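Local structure of pyroglutamyl-peptidase I (Fervidobacterium islandicum, 6LTQ) at residues V115-N120 / V159-L164; V37-K42 / M201-Q206. The protein probably removes pyroglutamyl (5-oxoproline) residues from the N termini of peptides, acting as a cysteine peptidase of the pyroglutamyl-peptidase I family. One frame throughout, in Å; residues are numbered along the deposited sequence.

Contact 1 of 2, residues V115-N120 / V159-L164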
ATOM      1  N   VAL D 115     -23.029  -9.226 -14.099  1.00 35.72           N
ATOM      2  CA  VAL D 115     -23.679  -9.393 -15.390  1.00 41.96           C
ATOM      3  C   VAL D 115     -22.632  -9.869 -16.381  1.00 39.18           C
ATOM      4  O   VAL D 115     -21.547  -9.284 -16.472  1.00 39.49           O
ATOM      5  CB  VAL D 115     -24.311  -8.071 -15.861  1.00 41.61           C
ATOM      6  CG1 VAL D 115     -25.073  -8.259 -17.169  1.00 45.87           C
ATOM      7  CG2 VAL D 115     -25.201  -7.502 -14.778  1.00 34.48           C
ATOM      8  N   SER D 116     -22.961 -10.915 -17.134  1.00 27.62           N
ATOM      9  CA  SER D 116     -22.099 -11.309 -18.238  1.00 31.85           C
ATOM     10  C   SER D 116     -22.056 -10.192 -19.268  1.00 36.04           C
ATOM     11  O   SER D 116     -23.024  -9.446 -19.446  1.00 38.71           O
ATOM     12  CB  SER D 116     -22.599 -12.590 -18.901  1.00 36.02           C
ATOM     13  OG  SER D 116     -22.327 -13.723 -18.106  1.00 36.41           O
ATOM     14  N   ILE D 117     -20.911 -10.060 -19.932  1.00 34.51           N
ATOM     15  CA  ILE D 117     -20.817  -9.157 -21.076  1.00 40.93           C
ATOM     16  C   ILE D 117     -21.417  -9.807 -22.313  1.00 42.38           C
ATOM     17  O   ILE D 117     -22.298  -9.238 -22.968  1.00 45.53           O
ATOM     18  CB  ILE D 117     -19.350  -8.750 -21.314  1.00 30.41           C
ATOM     19  CG1 ILE D 117     -18.795  -8.001 -20.101  1.00 25.58           C
ATOM     20  CG2 ILE D 117     -19.212  -7.938 -22.596  1.00 30.17           C
ATOM     21  CD1 ILE D 117     -17.295  -7.727 -20.200  1.00 19.34           C
ATOM     22  N   ILE D 118     -20.952 -11.009 -22.637  1.00 34.99           N
ATOM     23  CA  ILE D 118     -21.426 -11.790 -23.770  1.00 26.74           C
ATOM     24  C   ILE D 118     -21.973 -13.092 -23.219  1.00 44.54           C
ATOM     25  O   ILE D 118     -21.209 -13.927 -22.715  1.00 38.29           O
ATOM     26  CB  ILE D 118     -20.311 -12.059 -24.786  1.00 32.44           C
ATOM     27  CG1 ILE D 118     -19.844 -10.743 -25.401  1.00 32.58           C
ATOM     28  CG2 ILE D 118     -20.749 -13.106 -25.818  1.00 32.99           C
ATOM     29  CD1 ILE D 118     -20.950  -9.941 -26.027  1.00 35.40           C
ATOM     30  N   ASP D 119     -23.287 -13.280 -23.337  1.00 51.18           N
ATOM     31  CA  ASP D 119     -23.923 -14.510 -22.883  1.00 38.77           C
ATOM     32  C   ASP D 119     -23.275 -15.718 -23.542  1.00 45.68           C
ATOM     33  O   ASP D 119     -23.158 -15.789 -24.769  1.00 43.64           O
ATOM     34  CB  ASP D 119     -25.418 -14.472 -23.193  1.00 59.75           C
ATOM     35  CG  ASP D 119     -26.174 -13.539 -22.271  1.00 77.11           C
ATOM     36  OD1 ASP D 119     -25.871 -13.533 -21.059  1.00 69.34           O
ATOM     37  OD2 ASP D 119     -27.062 -12.806 -22.758  1.00 88.85           O
ATOM     38  N   ASN D 120     -22.853 -16.669 -22.714  1.00 41.69           N
ATOM     39  CA  ASN D 120     -22.129 -17.857 -23.155  1.00 46.75           C
ATOM     40  C   ASN D 120     -20.881 -17.519 -23.975  1.00 47.55           C
ATOM     41  O   ASN D 120     -20.459 -18.307 -24.829  1.00 44.26           O
ATOM     42  CB  ASN D 120     -23.055 -18.789 -23.948  1.00 56.38           C
ATOM     43  CG  ASN D 120     -24.332 -19.115 -23.188  1.00 65.04           C
ATOM     44  OD1 ASN D 120     -25.429 -18.753 -23.608  1.00 67.85           O
ATOM     45  ND2 ASN D 120     -24.190 -19.799 -22.053  1.00 60.60           N
ATOM     46  N   VAL D 159     -14.850  -3.043 -22.407  1.00 22.00           N
ATOM     47  CA  VAL D 159     -14.356  -2.751 -23.747  1.00 19.86           C
ATOM     48  C   VAL D 159     -13.246  -3.714 -24.125  1.00 19.59           C
ATOM     49  O   VAL D 159     -13.179  -4.206 -25.262  1.00 18.62           O
ATOM     50  CB  VAL D 159     -13.888  -1.281 -23.804  1.00 26.78           C
ATOM     51  CG1 VAL D 159     -12.903  -1.065 -24.924  1.00 22.78           C
ATOM     52  CG2 VAL D 159     -15.086  -0.352 -23.914  1.00 21.02           C
ATOM     53  N   TYR D 160     -12.355  -4.020 -23.174  1.00 21.43           N
ATOM     54  CA  TYR D 160     -11.280  -4.961 -23.452  1.00 14.18           C
ATOM     55  C   TYR D 160     -11.845  -6.326 -23.831  1.00 15.27           C
ATOM     56  O   TYR D 160     -11.415  -6.934 -24.815  1.00 19.37           O
ATOM     57  CB  TYR D 160     -10.350  -5.089 -22.232  1.00 11.54           C
ATOM     58  CG  TYR D 160      -8.985  -5.661 -22.494  1.00 14.52           C
ATOM     59  CD1 TYR D 160      -8.482  -5.773 -23.776  1.00 14.24           C
ATOM     60  CD2 TYR D 160      -8.164  -6.073 -21.421  1.00 14.46           C
ATOM     61  CE1 TYR D 160      -7.213  -6.290 -24.014  1.00 11.31           C
ATOM     62  CE2 TYR D 160      -6.899  -6.587 -21.642  1.00 10.65           C
ATOM     63  CZ  TYR D 160      -6.419  -6.693 -22.928  1.00 18.15           C
ATOM     64  OH  TYR D 160      -5.159  -7.191 -23.128  1.00 15.46           O
ATOM     65  N   TYR D 161     -12.779  -6.837 -23.030  1.00 13.79           N
ATOM     66  CA  TYR D 161     -13.359  -8.143 -23.332  1.00 18.26           C
ATOM     67  C   TYR D 161     -14.094  -8.106 -24.663  1.00 19.68           C
ATOM     68  O   TYR D 161     -13.962  -9.021 -25.485  1.00 16.02           O
ATOM     69  CB  TYR D 161     -14.296  -8.586 -22.210  1.00 18.49           C
ATOM     70  CG  TYR D 161     -14.892  -9.964 -22.445  1.00 24.13           C
ATOM     71  CD1 TYR D 161     -16.082 -10.118 -23.160  1.00 28.28           C
ATOM     72  CD2 TYR D 161     -14.267 -11.111 -21.958  1.00 18.45           C
ATOM     73  CE1 TYR D 161     -16.625 -11.366 -23.390  1.00 21.51           C
ATOM     74  CE2 TYR D 161     -14.818 -12.371 -22.172  1.00 18.44           C
ATOM     75  CZ  TYR D 161     -15.999 -12.495 -22.889  1.00 24.42           C
ATOM     76  OH  TYR D 161     -16.545 -13.763 -23.120  1.00 21.53           O
ATOM     77  N   TYR D 162     -14.842  -7.028 -24.902  1.00 20.58           N
ATOM     78  CA  TYR D 162     -15.568  -6.902 -26.165  1.00 26.34           C
ATOM     79  C   TYR D 162     -14.624  -7.037 -27.355  1.00 21.09           C
ATOM     80  O   TYR D 162     -14.891  -7.803 -28.287  1.00 23.46           O
ATOM     81  CB  TYR D 162     -16.324  -5.569 -26.206  1.00 24.19           C
ATOM     82  CG  TYR D 162     -17.247  -5.482 -27.413  1.00 25.34           C
ATOM     83  CD1 TYR D 162     -16.778  -5.030 -28.641  1.00 27.83           C
ATOM     84  CD2 TYR D 162     -18.571  -5.894 -27.325  1.00 35.21           C
ATOM     85  CE1 TYR D 162     -17.616  -4.976 -29.745  1.00 36.37           C
ATOM     86  CE2 TYR D 162     -19.413  -5.841 -28.414  1.00 36.05           C
ATOM     87  CZ  TYR D 162     -18.933  -5.384 -29.620  1.00 38.94           C
ATOM     88  OH  TYR D 162     -19.783  -5.342 -30.700  1.00 40.49           O
ATOM     89  N   SER D 163     -13.484  -6.330 -27.324  1.00 21.22           N
ATOM     90  CA  SER D 163     -12.566  -6.376 -28.457  1.00 15.89           C
ATOM     91  C   SER D 163     -11.901  -7.737 -28.599  1.00 27.71           C
ATOM     92  O   SER D 163     -11.748  -8.236 -29.721  1.00 23.43           O
ATOM     93  CB  SER D 163     -11.491  -5.277 -28.346  1.00 16.52           C
ATOM     94  OG  SER D 163     -12.057  -3.985 -28.554  1.00 25.26           O
ATOM     95  N   LEU D 164     -11.477  -8.355 -27.484  1.00 16.07           N
ATOM     96  CA  LEU D 164     -10.843  -9.661 -27.618  1.00 19.64           C
ATOM     97  C   LEU D 164     -11.857 -10.723 -28.046  1.00 12.22           C
ATOM     98  O   LEU D 164     -11.505 -11.641 -28.794  1.00 21.97           O
ATOM     99  CB  LEU D 164     -10.139 -10.052 -26.305  1.00 21.89           C
ATOM    100  CG  LEU D 164      -8.801  -9.329 -26.012  1.00 17.87           C
ATOM    101  CD1 LEU D 164      -8.303  -9.619 -24.557  1.00 15.02           C
ATOM    102  CD2 LEU D 164      -7.723  -9.720 -26.972  1.00 18.53           C
TER
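Ile117 and Ile118 meet Tyr161 where the irregular loop between strands 90-97 and 124-126 rests on helix 158-170 without any hydrogen bond between the two segments; the nearest CA atoms across the contact are those of Ile117 and Tyr162, 7.7 Å apart. CD1 of Ile117 reaches the root of the tyrosine, 3.7 Å from Tyr161 CB, while its other branch, CG2, lies obliquely to the ring at 3.9 Å from Tyr161 CD1. Ile118 takes the outer half: its CG1 lies at the ring edge, near the ring plane, 3.8 Å from Tyr161 CE1. With CG anti to the backbone N (chi1 -178°), the tyrosine stretches out from the helix toward the loop, packing also on Ala96 of strand 90-97. A leucine in place of Tyr161 would probably leave Pro122 O without the phenol hydroxyl and open a gap beside Ile118. Asn98 grips the loop by its backbone, OD1 accepting from Ile117 N and ND2 donating to Ile118 O. Tyrosine suits the site because its ring offers carbon to two branched side chains: between the two segments the attraction is van der Waals contact of carbon with carbon, and the ring's hydroxyl makes its directional bond just beyond, to Pro122 O.

Contact 2 of 2, residues V37-K42 / M201-Q206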
ATOM      1  N   VAL D  37      -4.889  10.534 -26.066  1.00 19.43           N
ATOM      2  CA  VAL D  37      -5.447  10.302 -27.392  1.00 22.53           C
ATOM      3  C   VAL D  37      -5.503  11.621 -28.166  1.00 31.61           C
ATOM      4  O   VAL D  37      -5.103  11.687 -29.338  1.00 25.31           O
ATOM      5  CB  VAL D  37      -6.835   9.645 -27.281  1.00 24.14           C
ATOM      6  CG1 VAL D  37      -7.550   9.690 -28.644  1.00 27.51           C
ATOM      7  CG2 VAL D  37      -6.721   8.187 -26.805  1.00 21.08           C
ATOM      8  N   LYS D  38      -5.955  12.689 -27.503  1.00 29.45           N
ATOM      9  CA  LYS D  38      -5.977  14.012 -28.132  1.00 30.49           C
ATOM     10  C   LYS D  38      -4.573  14.448 -28.511  1.00 30.01           C
ATOM     11  O   LYS D  38      -4.356  14.999 -29.594  1.00 39.84           O
ATOM     12  CB  LYS D  38      -6.613  15.047 -27.196  1.00 34.89           C
ATOM     13  CG  LYS D  38      -8.100  14.839 -26.905  1.00 40.31           C
ATOM     14  CD  LYS D  38      -8.646  15.964 -25.997  1.00 63.02           C
ATOM     15  CE  LYS D  38      -7.742  16.216 -24.773  1.00 58.84           C
ATOM     16  NZ  LYS D  38      -8.364  17.082 -23.723  1.00 66.46           N
ATOM     17  N   ARG D  39      -3.602  14.225 -27.626  1.00 31.88           N
ATOM     18  CA  ARG D  39      -2.236  14.630 -27.936  1.00 32.56           C
ATOM     19  C   ARG D  39      -1.683  13.884 -29.149  1.00 36.21           C
ATOM     20  O   ARG D  39      -1.002  14.477 -29.989  1.00 37.93           O
ATOM     21  CB  ARG D  39      -1.337  14.431 -26.718  1.00 34.07           C
ATOM     22  CG  ARG D  39       0.070  14.919 -26.943  1.00 41.93           C
ATOM     23  CD  ARG D  39       0.754  15.203 -25.627  1.00 48.43           C
ATOM     24  NE  ARG D  39       0.284  16.444 -25.025  1.00 52.66           N
ATOM     25  CZ  ARG D  39       0.847  17.001 -23.959  1.00 59.32           C
ATOM     26  NH1 ARG D  39       1.897  16.420 -23.386  1.00 48.60           N
ATOM     27  NH2 ARG D  39       0.364  18.131 -23.462  1.00 47.75           N
ATOM     28  N   LEU D  40      -1.952  12.588 -29.250  1.00 26.61           N
ATOM     29  CA  LEU D  40      -1.393  11.758 -30.305  1.00 26.87           C
ATOM     30  C   LEU D  40      -2.211  11.831 -31.598  1.00 35.82           C
ATOM     31  O   LEU D  40      -1.813  11.217 -32.613  1.00 34.42           O
ATOM     32  CB  LEU D  40      -1.241  10.321 -29.820  1.00 26.99           C
ATOM     33  CG  LEU D  40      -0.119  10.126 -28.789  1.00 23.87           C
ATOM     34  CD1 LEU D  40       0.091   8.649 -28.408  1.00 19.45           C
ATOM     35  CD2 LEU D  40       1.228  10.761 -29.217  1.00 28.96           C
ATOM     36  N   SER D  41      -3.364  12.535 -31.540  1.00 34.29           N
ATOM     37  CA  SER D  41      -4.221  12.929 -32.667  1.00 45.64           C
ATOM     38  C   SER D  41      -3.446  13.302 -33.924  1.00 45.54           C
ATOM     39  O   SER D  41      -3.849  12.845 -35.003  1.00 50.77           O
ATOM     40  CB  SER D  41      -5.047  14.178 -32.236  1.00 51.23           C
ATOM     41  OG  SER D  41      -6.298  13.880 -31.567  1.00 63.06           O
ATOM     42  N   LYS D  42      -2.235  13.853 -33.752  1.00 57.86           N
ATOM     43  CA  LYS D  42      -1.313  14.243 -34.828  1.00 67.34           C
ATOM     44  C   LYS D  42      -0.414  13.053 -35.213  1.00 64.89           C
ATOM     45  O   LYS D  42       0.775  12.960 -34.874  1.00 63.62           O
ATOM     46  CB  LYS D  42      -0.509  15.435 -34.337  1.00 62.51           C
ATOM     47  CG  LYS D  42      -1.373  16.288 -33.331  1.00 61.79           C
ATOM     48  CD  LYS D  42      -0.634  17.561 -32.929  1.00 71.57           C
ATOM     49  CE  LYS D  42      -1.311  18.369 -31.810  1.00 71.67           C
ATOM     50  NZ  LYS D  42      -1.696  19.741 -32.280  1.00 74.93           N
ATOM     51  N   MET D 201       1.632  10.157 -12.716  1.00  9.61           N
ATOM     52  CA  MET D 201       2.675  10.199 -13.734  1.00 10.64           C
ATOM     53  C   MET D 201       2.332  11.332 -14.693  1.00 12.46           C
ATOM     54  O   MET D 201       1.172  11.459 -15.094  1.00 12.81           O
ATOM     55  CB  MET D 201       2.793   8.858 -14.477  1.00 11.10           C
ATOM     56  CG  MET D 201       3.946   8.788 -15.511  1.00  9.97           C
ATOM     57  SD  MET D 201       3.959   7.187 -16.357  1.00 14.99           S
ATOM     58  CE  MET D 201       4.789   6.146 -15.139  1.00 13.91           C
ATOM     59  N   THR D 202       3.317  12.173 -15.014  1.00 13.79           N
ATOM     60  CA  THR D 202       3.028  13.335 -15.857  1.00 18.24           C
ATOM     61  C   THR D 202       2.452  12.910 -17.202  1.00 19.16           C
ATOM     62  O   THR D 202       2.722  11.814 -17.706  1.00 12.06           O
ATOM     63  CB  THR D 202       4.285  14.188 -16.096  1.00 14.97           C
ATOM     64  OG1 THR D 202       5.239  13.450 -16.869  1.00 14.23           O
ATOM     65  CG2 THR D 202       4.919  14.625 -14.774  1.00 14.21           C
ATOM     66  N   LEU D 203       1.651  13.811 -17.788  1.00 16.01           N
ATOM     67  CA  LEU D 203       1.118  13.567 -19.127  1.00 16.64           C
ATOM     68  C   LEU D 203       2.243  13.338 -20.122  1.00 14.46           C
ATOM     69  O   LEU D 203       2.147  12.467 -21.006  1.00 18.29           O
ATOM     70  CB  LEU D 203       0.254  14.754 -19.572  1.00 16.53           C
ATOM     71  CG  LEU D 203      -0.354  14.615 -20.976  1.00 20.65           C
ATOM     72  CD1 LEU D 203      -1.368  13.450 -21.041  1.00 18.17           C
ATOM     73  CD2 LEU D 203      -1.007  15.931 -21.385  1.00 29.40           C
ATOM     74  N   GLU D 204       3.344  14.084 -19.980  1.00 15.33           N
ATOM     75  CA  GLU D 204       4.448  13.935 -20.917  1.00 17.58           C
ATOM     76  C   GLU D 204       5.012  12.514 -20.901  1.00 19.89           C
ATOM     77  O   GLU D 204       5.218  11.898 -21.958  1.00 15.32           O
ATOM     78  CB  GLU D 204       5.536  14.974 -20.612  1.00 23.62           C
ATOM     79  CG  GLU D 204       5.002  16.429 -20.501  1.00 37.29           C
ATOM     80  CD  GLU D 204       4.497  16.801 -19.094  1.00 51.68           C
ATOM     81  OE1 GLU D 204       5.335  17.109 -18.211  1.00 58.36           O
ATOM     82  OE2 GLU D 204       3.268  16.826 -18.866  1.00 32.08           O
ATOM     83  N   LEU D 205       5.220  11.955 -19.710  1.00 13.96           N
ATOM     84  CA  LEU D 205       5.781  10.606 -19.631  1.00 18.85           C
ATOM     85  C   LEU D 205       4.767   9.551 -20.068  1.00 13.67           C
ATOM     86  O   LEU D 205       5.125   8.596 -20.772  1.00 15.52           O
ATOM     87  CB  LEU D 205       6.289  10.326 -18.209  1.00 14.62           C
ATOM     88  CG  LEU D 205       7.072   9.016 -18.044  1.00 20.16           C
ATOM     89  CD1 LEU D 205       8.292   8.948 -18.979  1.00 17.58           C
ATOM     90  CD2 LEU D 205       7.483   8.801 -16.570  1.00 21.42           C
ATOM     91  N   GLN D 206       3.494   9.708 -19.686  1.00 13.01           N
ATOM     92  CA  GLN D 206       2.474   8.762 -20.148  1.00 12.70           C
ATOM     93  C   GLN D 206       2.353   8.790 -21.671  1.00 20.01           C
ATOM     94  O   GLN D 206       2.205   7.745 -22.316  1.00 15.68           O
ATOM     95  CB  GLN D 206       1.111   9.078 -19.531  1.00 15.39           C
ATOM     96  CG  GLN D 206       1.043   8.981 -18.026  1.00 15.35           C
ATOM     97  CD  GLN D 206      -0.376   8.893 -17.554  1.00 17.02           C
ATOM     98  OE1 GLN D 206      -1.245   8.366 -18.258  1.00 20.02           O
ATOM     99  NE2 GLN D 206      -0.636   9.410 -16.363  1.00 12.61           N
TER
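Arg39 lays its guanidinium against Leu203, one face of the flat group resting on the methyl CD2. The two side chains come from opposite directions, and CD2 sits 3.2 Å above the guanidinium plane, displaced toward its rim, so that Leu203 CD2 is 3.3 Å from both Arg39 CZ and Arg39 NH2. Two torsions bring this about: CG of Arg39 stands anti to the backbone N (chi1 -176°), carrying the chain out toward the other helix, and a bend at chi3 (-75°) then turns the flat end across the leucine. Arginine suits this exposed edge because the face of its guanidinium can lie on carbon while its N-H bonds lie in the plane of the group, away from that carbon contact. At the edge of that plane comes Glu204, its CG 4.2 Å from Arg39 NH1; the carboxylate is not in contact, with OE2 4.7 Å from Arg39 NH1, yet the opposite charges probably attract weakly. Just before the helix, Thr202 is the N-cap, OG1 accepting from Leu205 N at 3.2 Å and 160°. Gln206 reaches back to donate from NE2 to Met201 O at 3.0 Å, from above the carbonyl plane. Leu203 continues onto Arg35 and Ile36, and Leu40 onto Thr207, Val210 and Leu214, so helices 32-40 and 203-215 pack against each other, while Val37 faces Thr52 and Ile54 of strand 48-55.

From the N terminus, the chain forms strand 15-22 and then helix 32-40, whose end supplies the first half of contact 2. It next builds much of the sheet before reaching the loop 115-120, which waits across 38 residues for helix 158-170 to close contact 1. Only after strand 175-181 does segment 201-206 arrive, closing contact 2 over 158 residues. Contact 1 is therefore nested wholly inside the larger loop, and the two do not cross. Their centres are 28 Å apart, on opposite sides of the chain's centre. Contact 1 ties an excursion between strands 90-97 and 124-126 to a helix, whereas contact 2 joins the first helix to the last.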